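Local coordinates for a novel designed pore protein (Synthetic construct, PDB 6TMS) that is a designed helical hairpin, six copies of which assemble into what is probably a ring of helices around a central pore, at residues M52-A55 with E56-I60; R6-K9 with K10-E14. All blocks are in the same frame, centred on the assembly; numbering follows the deposited sequence.

Interaction 1 (M52-A55 with E56-I60)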
loop_
_atom_site.group_PDB
_atom_site.type_symbol
_atom_site.label_atom_id
_atom_site.label_comp_id
_atom_site.label_asym_id
_atom_site.label_seq_id
_atom_site.Cartn_x
_atom_site.Cartn_y
_atom_site.Cartn_z
ATOM N N MET F 52 -5.640 -6.106 5.679
ATOM C CA MET F 52 -5.627 -7.546 5.699
ATOM C C MET F 52 -6.002 -8.080 4.331
ATOM O O MET F 52 -5.444 -9.076 3.848
ATOM C CB MET F 52 -6.632 -7.959 6.760
ATOM C CG MET F 52 -6.182 -8.896 7.856
ATOM S SD MET F 52 -4.938 -8.351 9.016
ATOM C CE MET F 52 -3.750 -9.574 8.476
ATOM N N LEU F 53 -6.910 -7.385 3.662
ATOM C CA LEU F 53 -7.315 -7.833 2.342
ATOM C C LEU F 53 -6.209 -7.606 1.316
ATOM O O LEU F 53 -5.947 -8.474 0.471
ATOM C CB LEU F 53 -8.606 -7.110 1.963
ATOM C CG LEU F 53 -9.728 -7.847 1.209
ATOM C CD1 LEU F 53 -9.462 -7.783 -0.272
ATOM C CD2 LEU F 53 -9.910 -9.293 1.634
ATOM N N ILE F 54 -5.516 -6.471 1.390
ATOM C CA ILE F 54 -4.442 -6.312 0.424
ATOM C C ILE F 54 -3.326 -7.289 0.745
ATOM O O ILE F 54 -2.639 -7.756 -0.159
ATOM C CB ILE F 54 -3.957 -4.841 0.280
ATOM C CG1 ILE F 54 -2.496 -4.755 -0.178
ATOM C CG2 ILE F 54 -4.138 -3.963 1.539
ATOM C CD1 ILE F 54 -2.313 -4.327 -1.605
ATOM N N ALA F 55 -3.083 -7.609 2.003
ATOM C CA ALA F 55 -2.028 -8.583 2.213
ATOM C C ALA F 55 -2.425 -9.912 1.591
ATOM O O ALA F 55 -1.623 -10.552 0.905
ATOM C CB ALA F 55 -1.716 -8.719 3.694
ATOM N N GLU F 56 -3.685 -10.296 1.733
ATOM C CA GLU F 56 -4.139 -11.505 1.063
ATOM C C GLU F 56 -3.868 -11.442 -0.436
ATOM O O GLU F 56 -3.245 -12.337 -1.020
ATOM C CB GLU F 56 -5.625 -11.664 1.363
ATOM C CG GLU F 56 -6.246 -12.996 1.004
ATOM C CD GLU F 56 -7.471 -13.286 1.848
ATOM O OE1 GLU F 56 -7.761 -12.463 2.736
ATOM O OE2 GLU F 56 -8.046 -14.391 1.741
ATOM N N SER F 57 -4.278 -10.357 -1.065
ATOM C CA SER F 57 -4.154 -10.268 -2.509
ATOM C C SER F 57 -2.710 -10.216 -2.947
ATOM O O SER F 57 -2.363 -10.704 -4.022
ATOM C CB SER F 57 -4.869 -9.030 -3.002
ATOM O OG SER F 57 -6.260 -9.149 -2.845
ATOM N N LEU F 58 -1.889 -9.489 -2.215
ATOM C CA LEU F 58 -0.490 -9.406 -2.586
ATOM C C LEU F 58 0.181 -10.744 -2.430
ATOM O O LEU F 58 0.990 -11.153 -3.264
ATOM C CB LEU F 58 0.179 -8.348 -1.732
ATOM C CG LEU F 58 0.023 -6.954 -2.336
ATOM C CD1 LEU F 58 0.799 -6.045 -1.527
ATOM C CD2 LEU F 58 0.531 -6.832 -3.789
ATOM N N LEU F 59 -0.235 -11.488 -1.439
ATOM C CA LEU F 59 0.282 -12.822 -1.314
ATOM C C LEU F 59 -0.128 -13.647 -2.513
ATOM O O LEU F 59 0.663 -14.427 -3.044
ATOM C CB LEU F 59 -0.261 -13.414 -0.036
ATOM C CG LEU F 59 0.456 -14.424 0.834
ATOM C CD1 LEU F 59 -0.507 -14.764 1.978
ATOM C CD2 LEU F 59 0.819 -15.672 0.067
ATOM N N ILE F 60 -1.368 -13.491 -2.961
ATOM C CA ILE F 60 -1.770 -14.266 -4.120
ATOM C C ILE F 60 -0.998 -13.815 -5.343
ATOM O O ILE F 60 -0.659 -14.625 -6.205
ATOM C CB ILE F 60 -3.299 -14.204 -4.296
ATOM C CG1 ILE F 60 -4.040 -15.213 -3.390
ATOM C CG2 ILE F 60 -3.699 -14.518 -5.712
ATOM C CD1 ILE F 60 -3.604 -15.320 -1.937
#

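Interaction 2 (R6-K9 with K10-E14)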
loop_
_atom_site.group_PDB
_atom_site.type_symbol
_atom_site.label_atom_id
_atom_site.label_comp_id
_atom_site.label_asym_id
_atom_site.label_seq_id
_atom_site.Cartn_x
_atom_site.Cartn_y
_atom_site.Cartn_z
ATOM N N ARG F 6 12.477 -22.929 -4.520
ATOM C CA ARG F 6 12.059 -23.603 -3.284
ATOM C C ARG F 6 12.157 -22.665 -2.086
ATOM O O ARG F 6 11.324 -22.719 -1.176
ATOM C CB ARG F 6 12.981 -24.787 -2.990
ATOM C CG ARG F 6 13.001 -26.017 -3.922
ATOM C CD ARG F 6 14.102 -26.948 -3.345
ATOM N NE ARG F 6 14.343 -28.245 -3.986
ATOM C CZ ARG F 6 15.373 -29.035 -3.670
ATOM N NH1 ARG F 6 16.256 -28.645 -2.757
ATOM N NH2 ARG F 6 15.582 -30.157 -4.345
ATOM N N LYS F 7 13.214 -21.849 -2.050
ATOM C CA LYS F 7 13.389 -20.881 -0.971
ATOM C C LYS F 7 12.402 -19.750 -1.124
ATOM O O LYS F 7 11.892 -19.208 -0.135
ATOM C CB LYS F 7 14.838 -20.380 -0.972
ATOM C CG LYS F 7 15.316 -19.571 0.282
ATOM C CD LYS F 7 15.336 -20.391 1.599
ATOM C CE LYS F 7 15.415 -19.544 2.903
ATOM N NZ LYS F 7 16.482 -18.493 2.999
ATOM N N LEU F 8 12.092 -19.409 -2.359
ATOM C CA LEU F 8 10.995 -18.497 -2.562
ATOM C C LEU F 8 9.689 -19.141 -2.083
ATOM O O LEU F 8 8.898 -18.511 -1.378
ATOM C CB LEU F 8 10.968 -18.081 -4.033
ATOM C CG LEU F 8 9.882 -17.077 -4.405
ATOM C CD1 LEU F 8 9.432 -16.416 -3.176
ATOM C CD2 LEU F 8 10.292 -15.998 -5.426
ATOM N N LYS F 9 9.473 -20.409 -2.393
ATOM C CA LYS F 9 8.277 -21.094 -1.919
ATOM C C LYS F 9 8.252 -21.127 -0.400
ATOM O O LYS F 9 7.197 -21.012 0.219
ATOM C CB LYS F 9 8.247 -22.511 -2.494
ATOM C CG LYS F 9 6.859 -23.115 -2.736
ATOM C CD LYS F 9 6.921 -24.184 -3.860
ATOM C CE LYS F 9 5.914 -25.340 -3.725
ATOM N NZ LYS F 9 4.511 -24.910 -3.777
ATOM N N LYS F 10 9.421 -21.302 0.205
ATOM C CA LYS F 10 9.586 -21.301 1.651
ATOM C C LYS F 10 9.069 -20.004 2.230
ATOM O O LYS F 10 8.262 -19.977 3.171
ATOM C CB LYS F 10 11.095 -21.473 1.931
ATOM C CG LYS F 10 11.555 -21.850 3.353
ATOM C CD LYS F 10 12.173 -20.684 4.110
ATOM C CE LYS F 10 11.623 -20.620 5.519
ATOM N NZ LYS F 10 10.930 -19.318 5.713
ATOM N N LEU F 11 9.516 -18.913 1.629
ATOM C CA LEU F 11 9.116 -17.591 2.050
ATOM C C LEU F 11 7.634 -17.384 1.851
ATOM O O LEU F 11 6.932 -16.872 2.728
ATOM C CB LEU F 11 9.908 -16.593 1.225
ATOM C CG LEU F 11 11.380 -16.575 1.610
ATOM C CD1 LEU F 11 12.207 -15.748 0.624
ATOM C CD2 LEU F 11 11.510 -16.069 3.045
ATOM N N LEU F 12 7.146 -17.848 0.714
ATOM C CA LEU F 12 5.766 -17.651 0.316
ATOM C C LEU F 12 4.817 -18.456 1.203
ATOM O O LEU F 12 3.736 -17.979 1.575
ATOM C CB LEU F 12 5.667 -18.028 -1.171
ATOM C CG LEU F 12 4.898 -17.184 -2.223
ATOM C CD1 LEU F 12 4.840 -15.665 -1.935
ATOM C CD2 LEU F 12 5.455 -17.393 -3.655
ATOM N N GLU F 13 5.224 -19.664 1.577
ATOM C CA GLU F 13 4.439 -20.522 2.461
ATOM C C GLU F 13 4.477 -20.041 3.914
ATOM O O GLU F 13 3.484 -20.166 4.651
ATOM C CB GLU F 13 4.963 -21.970 2.340
ATOM C CG GLU F 13 4.435 -22.795 1.129
ATOM C CD GLU F 13 5.091 -24.191 0.923
ATOM O OE1 GLU F 13 5.674 -24.368 -0.163
ATOM O OE2 GLU F 13 5.106 -25.078 1.807
ATOM N N GLU F 14 5.601 -19.477 4.340
ATOM C CA GLU F 14 5.714 -18.922 5.682
ATOM C C GLU F 14 4.874 -17.666 5.824
ATOM O O GLU F 14 4.239 -17.410 6.870
ATOM C CB GLU F 14 7.204 -18.652 5.897
ATOM C CG GLU F 14 7.633 -17.624 6.929
ATOM C CD GLU F 14 7.870 -16.213 6.370
ATOM O OE1 GLU F 14 8.255 -16.044 5.186
ATOM O OE2 GLU F 14 7.714 -15.261 7.163
HETATM O O HOH W 1 3.507 -22.452 -1.802
#

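Interaction 1 (M52-A55 with E56-I60)
Ile54 and Leu58 project from the same side of the helix, one turn apart, with their branches abreast. CD1 of Ile54 reaches CD1 of Leu58 at 3.6 Å, and CG1 of Ile54 follows at 3.8 Å from that same Leu58 methyl, so the longer branch of the isoleucine runs alongside the fork of the leucine. Ile54 CG1 stands anti to its own backbone N (chi1 153°), which places that branch there. Both branched chains head for the middle of the assembly and pack on other subunits.

A different face carries Leu53 and Glu56. Their side chains pass at a slant, and the extended glutamate sets its OE1 beside CD2 of Leu53, 4.0 Å away. Glu56 is partly exposed, and a second carboxylate, that of Glu23 on helix 2-32, lies close to OE1, which may raise the pKa of one of the two. Ser57 folds its hydroxyl back, OG beside its own backbone N (chi1 -68°), and gives the carbonyl O of Leu53 a weak bond at 3.4 Å. That oxygen already accepts the N-H of Ser57 at 2.9 Å; the buried hydroxyl thus has at least a weak partner. Ala55 suits a third face, where a bare methyl lets helix 2-32 come close at Leu19; Met52 and Leu59 rest on the same helix.

With backbone N-H groups bonded four residues back throughout, residues 52-60 are about two and a half turns of a largely buried alpha helix in a designed helical-bundle oligomer, consistent with an inner, pore-proximal helix.

Interaction 2 (R6-K9 with K10-E14)
Leu8 meets Leu12 and Leu11 on the buried flank of helix 2-32. CD1 of Leu8 lies 4.1 Å from CD2 of Leu12, the two branched chains passing at a slant, and the same methyl stands 4.4 Å from CB of Leu11. Leu8 holds CG anti to its backbone N (chi1 -178°), and with chi2 near 19° this brings CD1, not CD2, toward Leu12. Beneath them the peptide groups pair in the regular helical way, Leu12 N to Leu8 O at 2.8 Å. Leucines spaced three and four residues apart like this make the apolar stripe of an amphipathic helix in a helical hairpin: Leu8 and Leu12 pack on Leu66 of helix 39-68, Leu12 also on Ala62 and Ile63, and all three leucines touch a neighbouring subunit.

Where the leucines are shut in, the outer flank holds exposed chains with long or weak polar bonds. Glu13, extended beyond a CG set beside its backbone N (chi1 -82°), reaches back over the preceding turn and lays OE1 against the methylenes of Lys9, CE among them at 3.7 Å. Their salt bridge is a long one, NZ of Lys9 standing 3.8 Å from OE1 of Glu13, and one water, weakly held, lies between them. Such a pair suits an exposed helix, since opposite charges can attract across the turn. Lys7 and Lys10 meet through their methylenes instead: CE of Lys7 is 3.6 Å from CD of Lys10. Bends in both chains leave Lys7 NZ and Lys10 NZ 6.2 Å apart, which may ease their repulsion, though Lys7 also touches a crystal neighbour.

Interaction 1 belongs to helix 39-68 and interaction 2 to helix 2-32, the two arms of one hairpin, so each is a local contact within its own helix. Their centres lie about 16 Å apart, yet they touch where CD2 of Leu59 packs 4.0 Å from the backbone O of Leu12. Residues 52-60 form a mostly buried contact, hemmed in by the partner helix and by other subunits, and their chemistry is mostly apolar, with Ser57 at a subunit contact, Ala55 against helix 2-32 and Glu56 the charged exception. Residues 6-14 are two-sided: a leucine flank facing the partner helix and a neighbouring subunit, and a charged lysine and glutamate flank suited to water.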